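PDB 2POD: mandelate racemase / muconate lactonizing enzyme from Burkholderia pseudomallei, which belongs to the enolase superfamily and binds a sodium ion, probably with lyase activity, though its reaction is not established. Local coordinates for residues B[8-22]-B[34-48]. Residues are numbered along the deposited sequence; the frame is centred on the assembly and turned at random.
Sequences IETLRPEEFPNLLWV and GETFYGACSAEAYIH
Leu-20 and Ile-47 lie at the apolar centre of this contact, where helix 40-48 packs on one face of the antiparallel sheet in the N-terminal capping domain characteristic of the enolase superfamily. With CG anti to the backbone N (chi1 175°), Leu-20 sends CD2 to the helix, 3.9 Å from Ala-43 CB, while its CB meets the methyl of Ala-40. Further along, Ile-47 CD1 packs against Val-22 CG2 at 3.7 Å, and Ile-47 CG2 touches Ile-8 CG2, the two isoleucine side chains crossing at about a right angle. Strands 19-22 and 34-37 are paired through Leu-20 with Thr-36 and Val-22 with Gly-34.

On the other sheet face, toward the barrel helix 327-339, Trp-21 and Glu-35 run side by side; NE1 gives a bent bond (138°) to the anti lone pair of Glu-35 OE2, an oxygen that also accepts from Val-328 N. At the loop end Asn-18 CB sits over the Phe-37 ring face, a CH-pi contact of 3.8 Å to the centroid.

Where strand 8-13 faces the helix the contact turns polar. His-48 NE2 donates in its ring plane to Thr-10 OG1, which in turn donates a hydrogen bond to Glu-44 OE1 (2.6 Å), so two bonds fix the rotation of the hydroxyl. The other carboxylate oxygen takes the salt bridge: Arg-12 NE reaches Glu-44 OE2 at 2.7 Å, nearly straight but from above the carboxylate plane, while Cys-41 SG lies over one guanidinium face, toward its rim, 3.6 Å from Arg-12 NH2.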
# COMPACT_ATOMS: atom_id res chain seq x y z
N ILE B 8 45.39 -3.67 22.77
CA ILE B 8 44.06 -4.23 23.01
C ILE B 8 44.19 -5.64 23.59
O ILE B 8 44.88 -6.49 23.04
CB ILE B 8 43.16 -4.19 21.72
CG1 ILE B 8 42.71 -2.75 21.43
CG2 ILE B 8 41.94 -5.09 21.86
CD1 ILE B 8 42.31 -2.48 20.00
N GLU B 9 43.52 -5.88 24.72
CA GLU B 9 43.62 -7.15 25.44
C GLU B 9 42.26 -7.82 25.50
O GLU B 9 41.29 -7.19 25.90
CB GLU B 9 44.08 -6.90 26.88
CG GLU B 9 45.57 -6.84 27.07
CD GLU B 9 45.97 -6.99 28.53
OE1 GLU B 9 46.51 -8.06 28.88
OE2 GLU B 9 45.73 -6.05 29.32
N THR B 10 42.19 -9.10 25.14
CA THR B 10 40.98 -9.89 25.42
C THR B 10 41.18 -10.87 26.57
O THR B 10 42.25 -11.46 26.72
CB THR B 10 40.47 -10.64 24.18
OG1 THR B 10 41.51 -11.49 23.67
CG2 THR B 10 40.03 -9.65 23.09
N LEU B 11 40.13 -11.03 27.37
CA LEU B 11 40.18 -11.89 28.54
C LEU B 11 39.04 -12.88 28.45
O LEU B 11 37.87 -12.49 28.41
CB LEU B 11 40.03 -11.06 29.83
CG LEU B 11 40.84 -9.82 30.24
CD1 LEU B 11 40.84 -9.77 31.75
CD2 LEU B 11 42.27 -9.76 29.72
N ARG B 12 39.37 -14.17 28.42
CA ARG B 12 38.37 -15.23 28.41
C ARG B 12 38.44 -16.11 29.67
O ARG B 12 39.28 -17.01 29.76
CB ARG B 12 38.53 -16.11 27.17
CG ARG B 12 38.06 -15.48 25.88
CD ARG B 12 37.85 -16.53 24.78
NE ARG B 12 39.12 -17.09 24.31
CZ ARG B 12 39.58 -18.30 24.63
NH1 ARG B 12 40.74 -18.71 24.15
NH2 ARG B 12 38.89 -19.09 25.44
N PRO B 13 37.54 -15.87 30.64
CA PRO B 13 37.56 -16.72 31.84
C PRO B 13 36.86 -18.05 31.59
O PRO B 13 35.71 -18.06 31.15
CB PRO B 13 36.80 -15.88 32.87
CG PRO B 13 35.98 -14.89 32.09
CD PRO B 13 36.49 -14.84 30.68
N GLU B 14 37.53 -19.16 31.87
CA GLU B 14 36.93 -20.47 31.58
C GLU B 14 35.82 -20.92 32.53
O GLU B 14 35.07 -21.85 32.21
CB GLU B 14 37.97 -21.58 31.36
CG GLU B 14 39.22 -21.51 32.21
CD GLU B 14 40.10 -22.73 32.01
OE1 GLU B 14 40.70 -22.87 30.92
OE2 GLU B 14 40.19 -23.55 32.95
N GLU B 15 35.70 -20.25 33.67
CA GLU B 15 34.55 -20.44 34.56
C GLU B 15 33.26 -19.85 33.99
O GLU B 15 32.17 -20.36 34.27
CB GLU B 15 34.82 -19.87 35.96
CG GLU B 15 35.85 -18.75 36.01
CD GLU B 15 37.27 -19.25 36.30
OE1 GLU B 15 38.15 -19.08 35.43
OE2 GLU B 15 37.50 -19.82 37.39
N PHE B 16 33.39 -18.78 33.20
CA PHE B 16 32.27 -18.22 32.43
C PHE B 16 32.62 -18.17 30.94
O PHE B 16 32.99 -17.12 30.43
CB PHE B 16 31.89 -16.83 32.96
CG PHE B 16 31.91 -16.72 34.46
CD1 PHE B 16 30.86 -17.22 35.22
CD2 PHE B 16 32.99 -16.12 35.11
CE1 PHE B 16 30.88 -17.13 36.62
CE2 PHE B 16 33.02 -16.02 36.50
CZ PHE B 16 31.96 -16.53 37.26
N PRO B 17 32.51 -19.32 30.25
CA PRO B 17 33.08 -19.44 28.90
C PRO B 17 32.33 -18.67 27.80
O PRO B 17 32.86 -18.50 26.70
CB PRO B 17 33.07 -20.95 28.64
CG PRO B 17 31.97 -21.48 29.50
CD PRO B 17 31.88 -20.58 30.70
N ASN B 18 31.12 -18.20 28.08
CA ASN B 18 30.41 -17.31 27.15
C ASN B 18 30.89 -15.86 27.20
O ASN B 18 30.63 -15.08 26.29
CB ASN B 18 28.90 -17.37 27.37
CG ASN B 18 28.29 -18.66 26.87
OD1 ASN B 18 27.40 -19.22 27.52
ND2 ASN B 18 28.73 -19.12 25.71
N LEU B 19 31.60 -15.51 28.28
CA LEU B 19 31.93 -14.13 28.60
C LEU B 19 33.23 -13.70 27.94
O LEU B 19 34.21 -14.45 27.92
CB LEU B 19 32.02 -13.97 30.11
CG LEU B 19 32.21 -12.61 30.80
CD1 LEU B 19 31.03 -11.68 30.57
CD2 LEU B 19 32.36 -12.89 32.28
N LEU B 20 33.24 -12.49 27.41
CA LEU B 20 34.47 -11.90 26.91
C LEU B 20 34.64 -10.48 27.44
O LEU B 20 33.75 -9.65 27.28
CB LEU B 20 34.51 -11.93 25.38
CG LEU B 20 35.67 -11.25 24.66
CD1 LEU B 20 36.97 -12.01 24.88
CD2 LEU B 20 35.38 -11.13 23.17
N TRP B 21 35.77 -10.22 28.09
CA TRP B 21 36.20 -8.86 28.37
C TRP B 21 37.21 -8.37 27.36
O TRP B 21 37.97 -9.16 26.81
CB TRP B 21 36.76 -8.74 29.78
CG TRP B 21 35.73 -8.90 30.82
CD1 TRP B 21 34.56 -8.20 30.94
CD2 TRP B 21 35.75 -9.83 31.91
NE1 TRP B 21 33.86 -8.63 32.03
CE2 TRP B 21 34.56 -9.63 32.65
CE3 TRP B 21 36.66 -10.80 32.34
CZ2 TRP B 21 34.27 -10.37 33.80
CZ3 TRP B 21 36.36 -11.54 33.48
CH2 TRP B 21 35.17 -11.33 34.19
N VAL B 22 37.18 -7.07 27.09
CA VAL B 22 38.17 -6.41 26.25
C VAL B 22 38.71 -5.18 26.97
O VAL B 22 37.94 -4.43 27.58
CB VAL B 22 37.59 -5.98 24.86
CG1 VAL B 22 38.71 -5.52 23.93
CG2 VAL B 22 36.85 -7.12 24.22
N GLY B 34 35.58 -3.08 27.93
CA GLY B 34 34.45 -3.58 27.17
C GLY B 34 34.06 -5.00 27.55
O GLY B 34 34.81 -5.71 28.24
N GLU B 35 32.89 -5.41 27.08
CA GLU B 35 32.38 -6.75 27.34
C GLU B 35 31.46 -7.19 26.21
O GLU B 35 30.77 -6.36 25.62
CB GLU B 35 31.59 -6.75 28.65
CG GLU B 35 31.39 -8.09 29.29
CD GLU B 35 30.53 -7.99 30.52
OE1 GLU B 35 29.33 -7.69 30.38
OE2 GLU B 35 31.05 -8.18 31.64
N THR B 36 31.45 -8.49 25.92
CA THR B 36 30.33 -9.13 25.21
C THR B 36 30.10 -10.58 25.62
O THR B 36 30.93 -11.19 26.29
CB THR B 36 30.50 -9.02 23.67
OG1 THR B 36 29.29 -9.47 23.04
CG2 THR B 36 31.68 -9.84 23.18
N PHE B 37 28.96 -11.14 25.20
CA PHE B 37 28.50 -12.43 25.68
C PHE B 37 28.06 -13.33 24.52
O PHE B 37 27.60 -12.84 23.49
CB PHE B 37 27.35 -12.22 26.67
CG PHE B 37 27.18 -13.33 27.67
CD1 PHE B 37 27.96 -13.37 28.83
CD2 PHE B 37 26.22 -14.33 27.47
CE1 PHE B 37 27.78 -14.38 29.77
CE2 PHE B 37 26.04 -15.35 28.41
CZ PHE B 37 26.83 -15.38 29.57
N TYR B 38 28.21 -14.65 24.73
CA TYR B 38 28.15 -15.68 23.68
C TYR B 38 29.27 -15.64 22.66
O TYR B 38 29.74 -14.56 22.30
CB TYR B 38 26.78 -15.78 22.99
CG TYR B 38 25.63 -16.07 23.92
CD1 TYR B 38 25.72 -17.06 24.91
CD2 TYR B 38 24.43 -15.37 23.80
CE1 TYR B 38 24.65 -17.32 25.76
CE2 TYR B 38 23.36 -15.63 24.65
CZ TYR B 38 23.48 -16.60 25.62
OH TYR B 38 22.41 -16.85 26.45
N GLY B 39 29.69 -16.82 22.20
CA GLY B 39 30.66 -16.98 21.12
C GLY B 39 31.95 -16.22 21.36
O GLY B 39 32.46 -15.55 20.44
N ALA B 40 32.46 -16.31 22.59
CA ALA B 40 33.63 -15.54 23.04
C ALA B 40 34.86 -15.74 22.18
O ALA B 40 35.54 -14.77 21.85
CB ALA B 40 33.94 -15.83 24.50
N CYS B 41 35.15 -16.99 21.81
CA CYS B 41 36.32 -17.31 20.98
C CYS B 41 36.25 -16.72 19.58
O CYS B 41 37.27 -16.37 19.02
CB CYS B 41 36.54 -18.82 20.87
SG CYS B 41 37.04 -19.59 22.40
N SER B 42 35.04 -16.64 19.02
CA SER B 42 34.88 -16.12 17.67
C SER B 42 34.94 -14.59 17.64
O SER B 42 35.55 -14.01 16.73
CB SER B 42 33.62 -16.66 17.00
OG SER B 42 32.44 -16.28 17.69
N ALA B 43 34.33 -13.96 18.64
CA ALA B 43 34.47 -12.52 18.85
C ALA B 43 35.91 -12.09 19.15
O ALA B 43 36.40 -11.11 18.58
CB ALA B 43 33.51 -12.03 19.92
N GLU B 44 36.60 -12.85 20.01
CA GLU B 44 38.02 -12.61 20.31
C GLU B 44 38.89 -12.75 19.06
O GLU B 44 39.73 -11.89 18.78
CB GLU B 44 38.52 -13.55 21.42
CG GLU B 44 40.04 -13.57 21.60
CD GLU B 44 40.50 -14.51 22.69
OE1 GLU B 44 40.84 -14.02 23.80
OE2 GLU B 44 40.55 -15.74 22.44
N ALA B 45 38.66 -13.82 18.30
CA ALA B 45 39.44 -14.07 17.10
C ALA B 45 39.27 -12.98 16.06
O ALA B 45 40.24 -12.60 15.40
CB ALA B 45 39.11 -15.43 16.52
N TYR B 46 38.04 -12.46 15.94
CA TYR B 46 37.74 -11.31 15.08
C TYR B 46 38.49 -10.04 15.51
O TYR B 46 39.05 -9.34 14.66
CB TYR B 46 36.22 -11.03 15.04
CG TYR B 46 35.90 -9.62 14.59
CD1 TYR B 46 35.53 -8.64 15.51
CD2 TYR B 46 36.01 -9.27 13.24
CE1 TYR B 46 35.27 -7.34 15.09
CE2 TYR B 46 35.74 -7.98 12.82
CZ TYR B 46 35.37 -7.02 13.75
OH TYR B 46 35.11 -5.74 13.33
N ILE B 47 38.47 -9.74 16.80
CA ILE B 47 39.16 -8.56 17.34
C ILE B 47 40.64 -8.54 16.96
O ILE B 47 41.12 -7.55 16.42
CB ILE B 47 38.96 -8.40 18.85
CG1 ILE B 47 37.53 -7.94 19.14
CG2 ILE B 47 39.99 -7.41 19.45
CD1 ILE B 47 37.15 -7.97 20.62
N HIS B 48 41.33 -9.66 17.18
CA HIS B 48 42.76 -9.76 16.91
C HIS B 48 43.08 -9.92 15.42
O HIS B 48 44.15 -9.50 14.97
CB HIS B 48 43.40 -10.87 17.75
CG HIS B 48 43.27 -10.65 19.23
ND1 HIS B 48 43.91 -9.63 19.90
CD2 HIS B 48 42.56 -11.32 20.17
CE1 HIS B 48 43.61 -9.68 21.18
NE2 HIS B 48 42.79 -10.69 21.38